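Local atomic coordinates of peptidylprolyl isomerase PrsA (Bacillus anthracis, PDB entry 6VJ4), a protein that catalyses the cis-trans isomerisation of peptidyl-proline bonds and helps secreted proteins, among them the protective antigen, to fold outside the cell after translocation. Residues Ile211-Asn214 / Leu215-Arg219; Gly162-Thr165 / Pro166-Thr170; Lys51-Gln54 / Lys55-Gln59; Lys202-Asp205 / Glu206-Ser210; Glu120-Ala123 / Lys124-Lys128. One frame throughout, in Å; residues are numbered along the deposited sequence.

Contact 1: Ile211-Asn214 / Leu215-Arg219; sequences IRKN and LEEER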
# COMPACT_ATOMS: atom_id res chain seq x y z
N ILE A 211 -28.29 5.55 -21.82
CA ILE A 211 -26.84 5.84 -22.00
C ILE A 211 -26.09 5.42 -20.73
O ILE A 211 -25.00 4.80 -20.85
CB ILE A 211 -26.64 7.33 -22.32
CG1 ILE A 211 -27.28 7.70 -23.66
CG2 ILE A 211 -25.16 7.68 -22.27
CD1 ILE A 211 -27.30 9.19 -23.98
N ARG A 212 -26.64 5.76 -19.57
CA ARG A 212 -25.98 5.43 -18.28
C ARG A 212 -25.87 3.90 -18.16
O ARG A 212 -24.79 3.42 -17.81
CB ARG A 212 -26.75 6.03 -17.09
CG ARG A 212 -26.17 5.66 -15.73
CD ARG A 212 -26.90 6.32 -14.58
NE ARG A 212 -26.69 7.76 -14.56
CZ ARG A 212 -25.66 8.38 -13.99
NH1 ARG A 212 -24.72 7.68 -13.37
NH2 ARG A 212 -25.56 9.69 -14.05
N LYS A 213 -26.96 3.20 -18.45
CA LYS A 213 -26.98 1.71 -18.37
C LYS A 213 -25.89 1.13 -19.29
O LYS A 213 -25.18 0.21 -18.84
CB LYS A 213 -28.37 1.18 -18.75
CG LYS A 213 -28.49 -0.34 -18.78
CD LYS A 213 -29.88 -0.83 -19.12
CE LYS A 213 -30.91 -0.46 -18.07
NZ LYS A 213 -32.22 -1.11 -18.35
N ASN A 214 -25.79 1.65 -20.52
CA ASN A 214 -24.78 1.18 -21.51
C ASN A 214 -23.37 1.44 -20.99
O ASN A 214 -22.54 0.55 -21.12
CB ASN A 214 -24.93 1.88 -22.87
CG ASN A 214 -26.02 1.30 -23.74
OD1 ASN A 214 -26.53 0.22 -23.46
ND2 ASN A 214 -26.36 2.00 -24.82
N LEU A 215 -23.12 2.62 -20.41
CA LEU A 215 -21.75 2.91 -19.91
C LEU A 215 -21.45 2.00 -18.71
O LEU A 215 -20.30 1.55 -18.60
CB LEU A 215 -21.62 4.38 -19.52
CG LEU A 215 -21.51 5.37 -20.67
CD1 LEU A 215 -21.56 6.79 -20.16
CD2 LEU A 215 -20.23 5.14 -21.47
N GLU A 216 -22.45 1.78 -17.85
CA GLU A 216 -22.27 0.89 -16.66
C GLU A 216 -21.85 -0.49 -17.16
O GLU A 216 -20.80 -0.99 -16.72
CB GLU A 216 -23.55 0.79 -15.83
CG GLU A 216 -23.89 2.04 -15.03
CD GLU A 216 -25.27 2.04 -14.37
OE1 GLU A 216 -26.05 1.11 -14.64
OE2 GLU A 216 -25.56 2.98 -13.60
N GLU A 217 -22.63 -1.06 -18.08
CA GLU A 217 -22.38 -2.42 -18.64
C GLU A 217 -21.00 -2.48 -19.34
O GLU A 217 -20.22 -3.40 -19.02
CB GLU A 217 -23.53 -2.82 -19.56
CG GLU A 217 -24.85 -2.98 -18.81
CD GLU A 217 -26.10 -3.15 -19.66
OE1 GLU A 217 -26.00 -3.02 -20.91
OE2 GLU A 217 -27.18 -3.39 -19.08
N GLU A 218 -20.71 -1.54 -20.24
CA GLU A 218 -19.42 -1.55 -20.99
C GLU A 218 -18.24 -1.47 -20.02
O GLU A 218 -17.26 -2.22 -20.22
CB GLU A 218 -19.38 -0.40 -22.00
CG GLU A 218 -20.35 -0.59 -23.16
CD GLU A 218 -20.55 0.64 -24.04
OE1 GLU A 218 -20.17 1.75 -23.61
OE2 GLU A 218 -21.10 0.49 -25.15
N ARG A 219 -18.31 -0.61 -19.00
CA ARG A 219 -17.20 -0.47 -18.03
C ARG A 219 -17.08 -1.73 -17.15
O ARG A 219 -15.95 -2.06 -16.75
CB ARG A 219 -17.39 0.78 -17.17
CG ARG A 219 -17.17 2.07 -17.94
CD ARG A 219 -17.34 3.30 -17.07
NE ARG A 219 -17.03 4.50 -17.81
CZ ARG A 219 -16.98 5.72 -17.29
NH1 ARG A 219 -17.21 5.89 -16.00
NH2 ARG A 219 -16.70 6.75 -18.06
O HOH W 1 -24.31 4.98 -12.74
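R212 and E216 meet one helical turn apart, their side chains slanting across each other. The guanidinium and carboxylate planes are turned 64° against one another. The charged ends do not touch: R212 NH1 stays 4.8 Å from E216 OE2. What touches is the aliphatic part of the arginine, with R212 CG 3.5 Å from E216 OE2. Water 1 fills the step between the charges. It accepts from R212 NH1 in the plane of the guanidinium and donates to E216 OE2. A bend at chi3 (-68°) turns the R212 guanidinium so that NH1 reaches both water 1 and the carbonyl of V97.

K213 and E217 repeat the i to i+4 spacing with a different geometry. They lie alongside each other and point the same way. E217 OE2 sits 3.3 Å from K213 CG, while the ammonium is carried on, leaving K213 NZ 5.6 Å from E217 OE2. Attraction between these charges is probably weak and softened by solvent. On another side of the helix, I211 CG2 and L215 CD1 make a looser apolar contact at 4.3 Å. Both side chains also pack on H105.

The backbone beneath is regular. L215 N donates to I211 O at 2.9 Å, and E216, E217 and E218 donate in the same way to R212, K213 and N214. Acid and base spaced i to i+4, their charged ends apart, over an unbroken ladder and with an apolar strip facing the protein, are typical of an amphipathic alpha-helix, here the middle and later turns of helix 204-220.

Contact 2: Gly162-Thr165 / Pro166-Thr170; sequences GAMT and PEFET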
# COMPACT_ATOMS: atom_id res chain seq x y z
N GLY A 162 -18.99 5.55 -27.58
CA GLY A 162 -18.37 4.64 -26.61
C GLY A 162 -18.05 3.28 -27.20
O GLY A 162 -17.27 2.54 -26.57
N ALA A 163 -18.56 2.97 -28.40
CA ALA A 163 -18.34 1.63 -29.01
C ALA A 163 -16.94 1.49 -29.61
O ALA A 163 -16.37 0.40 -29.59
CB ALA A 163 -19.37 1.38 -30.08
N MSE A 164 -16.45 2.55 -30.23
CA MSE A 164 -15.14 2.53 -30.86
C MSE A 164 -14.15 3.27 -29.97
O MSE A 164 -14.53 3.79 -28.92
CB MSE A 164 -15.20 3.19 -32.24
CG MSE A 164 -16.20 2.60 -33.20
SE MSE A 164 -15.71 0.78 -33.72
CE MSE A 164 -14.26 0.87 -35.04
N THR A 165 -12.88 3.28 -30.37
CA THR A 165 -11.86 4.01 -29.62
C THR A 165 -12.16 5.49 -29.70
O THR A 165 -12.73 5.95 -30.69
CB THR A 165 -10.45 3.72 -30.14
OG1 THR A 165 -10.33 4.26 -31.45
CG2 THR A 165 -10.11 2.24 -30.14
N PRO A 166 -11.84 6.29 -28.66
CA PRO A 166 -12.10 7.73 -28.67
C PRO A 166 -11.50 8.41 -29.90
O PRO A 166 -12.14 9.28 -30.46
CB PRO A 166 -11.44 8.26 -27.39
CG PRO A 166 -11.28 7.05 -26.49
CD PRO A 166 -11.26 5.83 -27.39
N GLU A 167 -10.27 8.02 -30.28
CA GLU A 167 -9.62 8.62 -31.48
C GLU A 167 -10.49 8.38 -32.71
O GLU A 167 -10.70 9.32 -33.51
CB GLU A 167 -8.24 8.01 -31.72
CG GLU A 167 -7.24 8.32 -30.62
CD GLU A 167 -7.29 7.47 -29.36
OE1 GLU A 167 -8.11 6.53 -29.26
OE2 GLU A 167 -6.49 7.76 -28.45
N PHE A 168 -10.98 7.15 -32.86
CA PHE A 168 -11.80 6.83 -34.05
C PHE A 168 -13.12 7.61 -33.98
O PHE A 168 -13.54 8.22 -34.95
CB PHE A 168 -12.13 5.35 -34.07
CG PHE A 168 -12.91 4.91 -35.28
CD1 PHE A 168 -14.29 5.06 -35.32
CD2 PHE A 168 -12.28 4.29 -36.35
CE1 PHE A 168 -15.01 4.65 -36.43
CE2 PHE A 168 -13.01 3.88 -37.45
CZ PHE A 168 -14.37 4.07 -37.50
N GLU A 169 -13.72 7.58 -32.80
CA GLU A 169 -15.04 8.23 -32.60
C GLU A 169 -14.95 9.73 -32.87
O GLU A 169 -15.87 10.26 -33.52
CB GLU A 169 -15.53 7.99 -31.17
CG GLU A 169 -16.83 8.71 -30.89
CD GLU A 169 -17.52 8.32 -29.60
OE1 GLU A 169 -17.32 7.16 -29.13
OE2 GLU A 169 -18.24 9.17 -29.06
N THR A 170 -13.90 10.38 -32.36
CA THR A 170 -13.73 11.84 -32.51
C THR A 170 -13.71 12.19 -34.00
O THR A 170 -14.40 13.14 -34.42
CB THR A 170 -12.49 12.34 -31.77
OG1 THR A 170 -12.75 12.14 -30.38
CG2 THR A 170 -12.19 13.80 -32.06
O HOH W 2 -18.08 5.08 -31.02
O HOH W 3 -15.21 6.13 -27.64
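M164 folds over F168 because its chain bends twice, at chi2 (-67°) and chi3 (-77°). F168 comes to meet it with CG anti to the backbone N. The result is a Met-aromatic contact at the start of helix 166-174, with T165 as the N-cap. Residue 164 is selenomethionine. Its methyl CE lies over the middle of one ring face, 3.9 Å from the F168 ring centroid, as a CH-pi contact. The selenium is above the same ring but farther off. Nearer the backbone, M164 CB packs 3.7 Å from F168 CD1. H191 and H114 meet the F168 ring edge-to-face, and L156 and F159 of strand 155-159 touch both residues. The pair thus joins the helix start to the sheet of the PpiC-type domain.

T165 caps the helix through its hydroxyl. T165 OG1 lies between the backbone N and the carbonyl carbon, and accepts from F168 N at 3.3 Å. T165 O takes E169 N at 2.8 Å, which opens the regular helical bonding. At the next residue, P166 O accepts T170 N and T170 OG1 from opposite faces of its plane.

E169 reaches back along the loop. In the conformer described, both its oxygens have partners. OE2 is held by S161 OG and by a salt bridge to K107. OE1 has three. Water 2 links it to M164 N and water 3 links it to M164 O. The third partner is direct: G162 N donates to E169 OE1 on its syn side, somewhat out of the carboxylate plane, at 2.8 Å and almost straight at 171°.

Contact 3: Lys51-Gln54 / Lys55-Gln59; sequences KEVQ and KAKSQ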
# COMPACT_ATOMS: atom_id res chain seq x y z
N LYS A 51 -26.21 -13.59 -0.11
CA LYS A 51 -27.22 -13.95 -1.15
C LYS A 51 -26.49 -14.37 -2.44
O LYS A 51 -26.94 -15.34 -3.08
CB LYS A 51 -28.19 -12.79 -1.42
CG LYS A 51 -29.11 -13.00 -2.62
CD LYS A 51 -30.31 -12.08 -2.65
CE LYS A 51 -31.33 -12.41 -1.58
NZ LYS A 51 -32.53 -11.53 -1.66
N GLU A 52 -25.41 -13.67 -2.79
CA GLU A 52 -24.65 -14.01 -4.03
C GLU A 52 -23.95 -15.35 -3.82
O GLU A 52 -23.85 -16.12 -4.79
CB GLU A 52 -23.67 -12.89 -4.37
CG GLU A 52 -23.05 -13.01 -5.76
CD GLU A 52 -24.01 -12.83 -6.92
OE1 GLU A 52 -25.15 -12.37 -6.68
OE2 GLU A 52 -23.62 -13.14 -8.06
N VAL A 53 -23.49 -15.62 -2.59
CA VAL A 53 -22.81 -16.91 -2.26
C VAL A 53 -23.82 -18.05 -2.39
O VAL A 53 -23.46 -19.08 -2.99
CB VAL A 53 -22.19 -16.90 -0.84
CG1 VAL A 53 -21.85 -18.31 -0.37
CG2 VAL A 53 -20.97 -15.99 -0.75
N GLN A 54 -25.03 -17.87 -1.85
CA GLN A 54 -26.09 -18.91 -1.90
C GLN A 54 -26.52 -19.17 -3.35
O GLN A 54 -26.84 -20.33 -3.67
CB GLN A 54 -27.30 -18.50 -1.06
CG GLN A 54 -27.00 -18.37 0.43
CD GLN A 54 -26.50 -19.65 1.04
OE1 GLN A 54 -26.69 -20.74 0.50
NE2 GLN A 54 -25.85 -19.53 2.19
N LYS A 55 -26.52 -18.13 -4.18
CA LYS A 55 -26.92 -18.28 -5.61
C LYS A 55 -25.92 -19.24 -6.28
O LYS A 55 -26.34 -19.99 -7.18
CB LYS A 55 -26.99 -16.90 -6.27
CG LYS A 55 -27.87 -16.83 -7.51
CD LYS A 55 -28.03 -15.43 -8.08
CE LYS A 55 -26.74 -14.86 -8.63
NZ LYS A 55 -26.97 -13.56 -9.31
N ALA A 56 -24.66 -19.23 -5.84
CA ALA A 56 -23.62 -20.11 -6.40
C ALA A 56 -23.77 -21.53 -5.84
O ALA A 56 -23.51 -22.50 -6.59
CB ALA A 56 -22.25 -19.55 -6.11
N LYS A 57 -24.19 -21.66 -4.57
CA LYS A 57 -24.37 -23.00 -3.93
C LYS A 57 -25.51 -23.76 -4.61
O LYS A 57 -25.31 -24.95 -4.94
CB LYS A 57 -24.64 -22.88 -2.43
CG LYS A 57 -23.43 -22.55 -1.58
CD LYS A 57 -23.73 -22.59 -0.10
CE LYS A 57 -22.53 -22.28 0.75
NZ LYS A 57 -22.87 -22.28 2.19
N SER A 58 -26.66 -23.11 -4.79
CA SER A 58 -27.82 -23.78 -5.44
C SER A 58 -27.52 -24.02 -6.92
O SER A 58 -28.05 -25.00 -7.48
CB SER A 58 -29.08 -22.98 -5.25
OG SER A 58 -28.90 -21.65 -5.71
N GLN A 59 -26.66 -23.18 -7.51
CA GLN A 59 -26.30 -23.26 -8.95
C GLN A 59 -25.48 -24.52 -9.24
O GLN A 59 -25.64 -25.08 -10.35
CB GLN A 59 -25.50 -22.02 -9.36
CG GLN A 59 -25.22 -21.91 -10.86
CD GLN A 59 -26.47 -21.68 -11.67
OE1 GLN A 59 -27.58 -21.62 -11.15
NE2 GLN A 59 -26.30 -21.53 -12.97
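The E52 carboxylate has both oxygens close to the end of K55. K55 NZ lies 3.4 Å from E52 OE1 and 3.6 Å from E52 OE2, and K55 CE is about as near to each. The E52 OE1 to K55 NZ pair is a salt bridge, but its hydrogen bond is weak. The second flat group is the Q54 amide. Its oxygen rests on aliphatic carbon, with Q54 OE1 3.5 Å from K57 CD.

Bends bring these ends together. E52 turns at chi2 (67°) and K55 at chi3 (66°), and the two chains cross at a slant. The K57 chain instead runs straight out, alongside V53. V53 CG1 comes within 4.2 Å of K57 CE.

The backbone follows helix 46-60 with uneven bonds. S58 N to Q54 O is nearly linear at 174°, whereas A56 N bonds only weakly to E52 O, at 3.4 Å, and also weakly to V53 O. V53, A56 and E52 touch helix 76-95: V53 and E52 at I83, A56 at F79.

Two charged side chains have partners on that helix. E52 OE2 forms a salt bridge with K86, and K57 NZ one with E76. E52 is therefore shared between two lysines, which would probably favour its ionised form. The loose bridge within the helix adds to a firmer charge pairing between two helices.

Contact 4: Lys202-Asp205 / Glu206-Ser210; sequences KPYD and EVKNS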
# COMPACT_ATOMS: atom_id res chain seq x y z
N LYS A 202 -33.10 11.29 -29.97
CA LYS A 202 -34.23 11.70 -29.10
C LYS A 202 -33.71 12.69 -28.06
O LYS A 202 -32.51 12.81 -27.84
CB LYS A 202 -34.85 10.47 -28.44
CG LYS A 202 -35.74 9.62 -29.35
CD LYS A 202 -36.24 8.36 -28.68
CE LYS A 202 -37.14 7.53 -29.57
NZ LYS A 202 -36.41 7.03 -30.76
N PRO A 203 -34.60 13.44 -27.38
CA PRO A 203 -34.15 14.38 -26.36
C PRO A 203 -33.38 13.67 -25.25
O PRO A 203 -33.69 12.52 -24.93
CB PRO A 203 -35.47 14.97 -25.83
CG PRO A 203 -36.43 14.75 -26.96
CD PRO A 203 -36.07 13.40 -27.52
N TYR A 204 -32.43 14.38 -24.68
CA TYR A 204 -31.54 13.86 -23.61
C TYR A 204 -32.33 13.17 -22.49
O TYR A 204 -31.98 12.07 -22.13
CB TYR A 204 -30.68 14.99 -23.06
CG TYR A 204 -29.74 14.56 -21.98
CD1 TYR A 204 -28.68 13.72 -22.26
CD2 TYR A 204 -29.93 14.95 -20.66
CE1 TYR A 204 -27.81 13.31 -21.27
CE2 TYR A 204 -29.07 14.54 -19.66
CZ TYR A 204 -27.99 13.73 -19.97
OH TYR A 204 -27.14 13.31 -19.00
N ASP A 205 -33.34 13.83 -21.95
CA ASP A 205 -34.11 13.27 -20.82
C ASP A 205 -34.73 11.92 -21.21
O ASP A 205 -34.89 11.06 -20.32
CB ASP A 205 -35.15 14.28 -20.34
CG ASP A 205 -34.52 15.43 -19.58
OD1 ASP A 205 -33.37 15.27 -19.16
OD2 ASP A 205 -35.21 16.45 -19.38
N GLU A 206 -35.02 11.74 -22.49
CA GLU A 206 -35.70 10.52 -22.96
C GLU A 206 -34.71 9.35 -23.03
O GLU A 206 -35.15 8.22 -22.80
CB GLU A 206 -36.39 10.80 -24.29
CG GLU A 206 -37.30 9.69 -24.75
CD GLU A 206 -38.09 9.97 -26.03
OE1 GLU A 206 -38.51 8.99 -26.67
OE2 GLU A 206 -38.30 11.15 -26.36
N VAL A 207 -33.42 9.63 -23.27
CA VAL A 207 -32.44 8.52 -23.47
C VAL A 207 -31.33 8.47 -22.41
O VAL A 207 -30.59 7.49 -22.44
CB VAL A 207 -31.83 8.63 -24.87
CG1 VAL A 207 -32.87 8.45 -25.96
CG2 VAL A 207 -31.09 9.93 -25.04
N LYS A 208 -31.24 9.43 -21.48
CA LYS A 208 -30.08 9.46 -20.54
C LYS A 208 -30.04 8.18 -19.67
O LYS A 208 -28.93 7.72 -19.39
CB LYS A 208 -30.11 10.75 -19.70
CG LYS A 208 -31.30 10.90 -18.75
CD LYS A 208 -31.38 12.30 -18.15
CE LYS A 208 -32.47 12.47 -17.11
NZ LYS A 208 -32.63 13.89 -16.72
N ASN A 209 -31.18 7.63 -19.28
CA ASN A 209 -31.16 6.40 -18.43
C ASN A 209 -30.47 5.26 -19.21
O ASN A 209 -29.63 4.56 -18.61
CB ASN A 209 -32.57 6.01 -17.94
CG ASN A 209 -33.11 6.92 -16.85
OD1 ASN A 209 -32.46 7.89 -16.45
ND2 ASN A 209 -34.30 6.61 -16.35
N SER A 210 -30.77 5.14 -20.51
CA SER A 210 -30.20 4.07 -21.37
C SER A 210 -28.70 4.30 -21.61
O SER A 210 -27.96 3.31 -21.65
CB SER A 210 -30.95 3.94 -22.68
OG SER A 210 -30.79 5.10 -23.49
O HOH W 4 -34.02 8.42 -19.78
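Y204 and K208 form the close-packed side of this helix start. Their side chains cross at about a right angle. K208 CB lies over one face of the Y204 ring, 3.8 Å from its centroid and displaced toward the rim, a CH-pi contact. Further along the lysine, K208 CD comes 3.6 Å from Y204 CE2. The ring is held from outside as well. Y204 OH is hydrogen-bonded to E99, Y106 meets the ring edge-to-face, and V102 of helix 99-104 touches it.

K208 has CG between its backbone N and carbonyl carbon (chi1 65°), and the rest of its chain is extended. This lays it beside D205, where K208 NZ makes a salt bridge to D205 OD1 at 2.9 Å. The ammonium comes from above the carboxylate plane.

P203 takes the N-cap position of helix 204-220. The first turn is tight and irregular. P203 O accepts from E206 N at 2.9 Å, well above its carbonyl plane, and only weakly from V207 N. Y204 O accepts from both V207 N and K208 N. The second bond lies nearly straight out from the carbonyl. N209 N and S210 N lack the usual bond to the turn before, and the helix is kinked there. Water 4 accepts from N209 N and donates to D205 O, bridging the break.

The exposed side has no ring contact and no charge pairing. In the conformer described, E206 extends back past K202 and meets its carbons, with E206 OE1 3.1 Å from K202 CD. The other oxygen, E206 OE2, is 3.4 Å from P203 CD.

Contact 5: Glu120-Ala123 / Lys124-Lys128; sequences ENEA and KEIKK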
# COMPACT_ATOMS: atom_id res chain seq x y z
N GLU A 120 1.44 4.53 -41.89
CA GLU A 120 0.81 5.85 -42.16
C GLU A 120 0.94 6.22 -43.64
O GLU A 120 -0.01 6.83 -44.19
CB GLU A 120 1.43 6.95 -41.29
CG GLU A 120 0.80 8.32 -41.49
CD GLU A 120 1.44 9.47 -40.73
OE1 GLU A 120 2.37 9.22 -39.95
OE2 GLU A 120 1.00 10.62 -40.94
N ASN A 121 2.08 5.91 -44.27
CA ASN A 121 2.19 6.23 -45.72
C ASN A 121 1.18 5.39 -46.50
O ASN A 121 0.60 5.89 -47.46
CB ASN A 121 3.59 6.00 -46.32
CG ASN A 121 3.69 6.55 -47.73
OD1 ASN A 121 3.43 7.73 -47.95
ND2 ASN A 121 4.06 5.71 -48.68
N GLU A 122 0.98 4.13 -46.08
CA GLU A 122 -0.01 3.26 -46.77
C GLU A 122 -1.40 3.88 -46.63
O GLU A 122 -2.18 3.81 -47.61
CB GLU A 122 0.02 1.84 -46.21
CG GLU A 122 -0.94 0.91 -46.93
CD GLU A 122 -0.80 -0.57 -46.61
OE1 GLU A 122 0.24 -0.97 -46.05
OE2 GLU A 122 -1.75 -1.32 -46.92
N ALA A 123 -1.70 4.47 -45.48
CA ALA A 123 -3.03 5.12 -45.26
C ALA A 123 -3.15 6.35 -46.16
O ALA A 123 -4.21 6.55 -46.74
CB ALA A 123 -3.22 5.49 -43.81
N LYS A 124 -2.07 7.11 -46.30
CA LYS A 124 -2.10 8.30 -47.19
C LYS A 124 -2.29 7.84 -48.64
O LYS A 124 -3.06 8.50 -49.37
CB LYS A 124 -0.82 9.12 -47.06
CG LYS A 124 -0.66 9.87 -45.75
CD LYS A 124 0.62 10.67 -45.69
CE LYS A 124 0.78 11.45 -44.40
NZ LYS A 124 2.07 12.17 -44.35
N GLU A 125 -1.64 6.75 -49.04
CA GLU A 125 -1.77 6.28 -50.44
C GLU A 125 -3.19 5.74 -50.64
O GLU A 125 -3.74 5.96 -51.73
CB GLU A 125 -0.63 5.32 -50.78
CG GLU A 125 0.72 6.02 -50.89
CD GLU A 125 0.79 7.13 -51.94
OE1 GLU A 125 1.34 8.20 -51.63
OE2 GLU A 125 0.30 6.91 -53.06
N ILE A 126 -3.79 5.13 -49.61
CA ILE A 126 -5.20 4.66 -49.75
C ILE A 126 -6.10 5.87 -49.94
O ILE A 126 -6.98 5.81 -50.81
CB ILE A 126 -5.61 3.77 -48.56
CG1 ILE A 126 -4.99 2.38 -48.74
CG2 ILE A 126 -7.12 3.69 -48.41
CD1 ILE A 126 -5.13 1.48 -47.57
N LYS A 127 -5.90 6.93 -49.15
CA LYS A 127 -6.73 8.16 -49.27
C LYS A 127 -6.61 8.72 -50.70
O LYS A 127 -7.64 9.09 -51.28
CB LYS A 127 -6.27 9.20 -48.23
CG LYS A 127 -7.04 10.51 -48.23
CD LYS A 127 -8.53 10.32 -48.06
CE LYS A 127 -9.27 11.58 -47.64
NZ LYS A 127 -9.08 12.68 -48.60
N LYS A 128 -5.40 8.79 -51.22
CA LYS A 128 -5.16 9.31 -52.60
C LYS A 128 -5.99 8.52 -53.62
O LYS A 128 -6.64 9.17 -54.48
CB LYS A 128 -3.66 9.27 -52.91
CG LYS A 128 -2.85 10.40 -52.31
CD LYS A 128 -1.40 10.39 -52.75
CE LYS A 128 -0.60 11.55 -52.21
NZ LYS A 128 -0.55 11.53 -50.72
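E125 N donates to N121 O at 2.9 Å, one of the shortest polar bonds here. The same step is repeated along the helix by K124 to E120, I126 to E122 and K127 to A123. The last of these is the straightest, at 161° at the hydrogen of K127 N. Side chains one turn apart are laid over this ladder in different ways.

E120 and K124 cross at a slant. The acid stretches out fully, with CG anti to the backbone N (chi1 -178°), and K124 is likewise extended. Their ends meet loosely. E120 OE2 is 3.6 Å from K124 CE and 3.9 Å from K124 NZ, a long salt bridge. N121 and E125 run side by side in the same direction, with their amide and carboxylate planes 45° apart. There the amide meets carbon, N121 ND2 lying 4.0 Å from E125 CG. E125 bends at chi2, and its OE1 makes another long salt bridge to K128.

On the inner side I126 CG1 packs 3.3 Å from E122 O, and I126 CD1 reaches E122 CG at 4.3 Å. I126 and A123 rest on V117 of strand 110-117, and A123 also touches Y190 of strand 189-198. K127 leans away to a salt bridge with D131. At the first turn, D119 accepts from E122 N through its side chain.

A123 and I126 are buried against the sheet, while most of the charged ends lie toward the outer side. This is how helix 120-131 packs on the antiparallel sheet of the parvulin-like PpiC-type isomerase domain.

Overall arrangement
Along the chain the order is contact 3, contact 5, contact 2, contact 4, contact 1. Contacts 4 and 1 adjoin on helix 204-220, with centres about 13 Å apart. Contacts 5 and 2 both belong to the PpiC-type domain and lie about 21 Å apart, on two helices that pack on the same antiparallel sheet. Contact 3, on helix 46-60, is far off: its centre is about 55 Å from that of contact 5, on opposite sides of the chain's centre. In the conformer described, E218 of contact 1 comes within packing distance of G162 of contact 2. Helix 204-220 thus follows the strands of the sheet in sequence, touches the isomerase domain lightly there, and leads back to the helical part of the foldase.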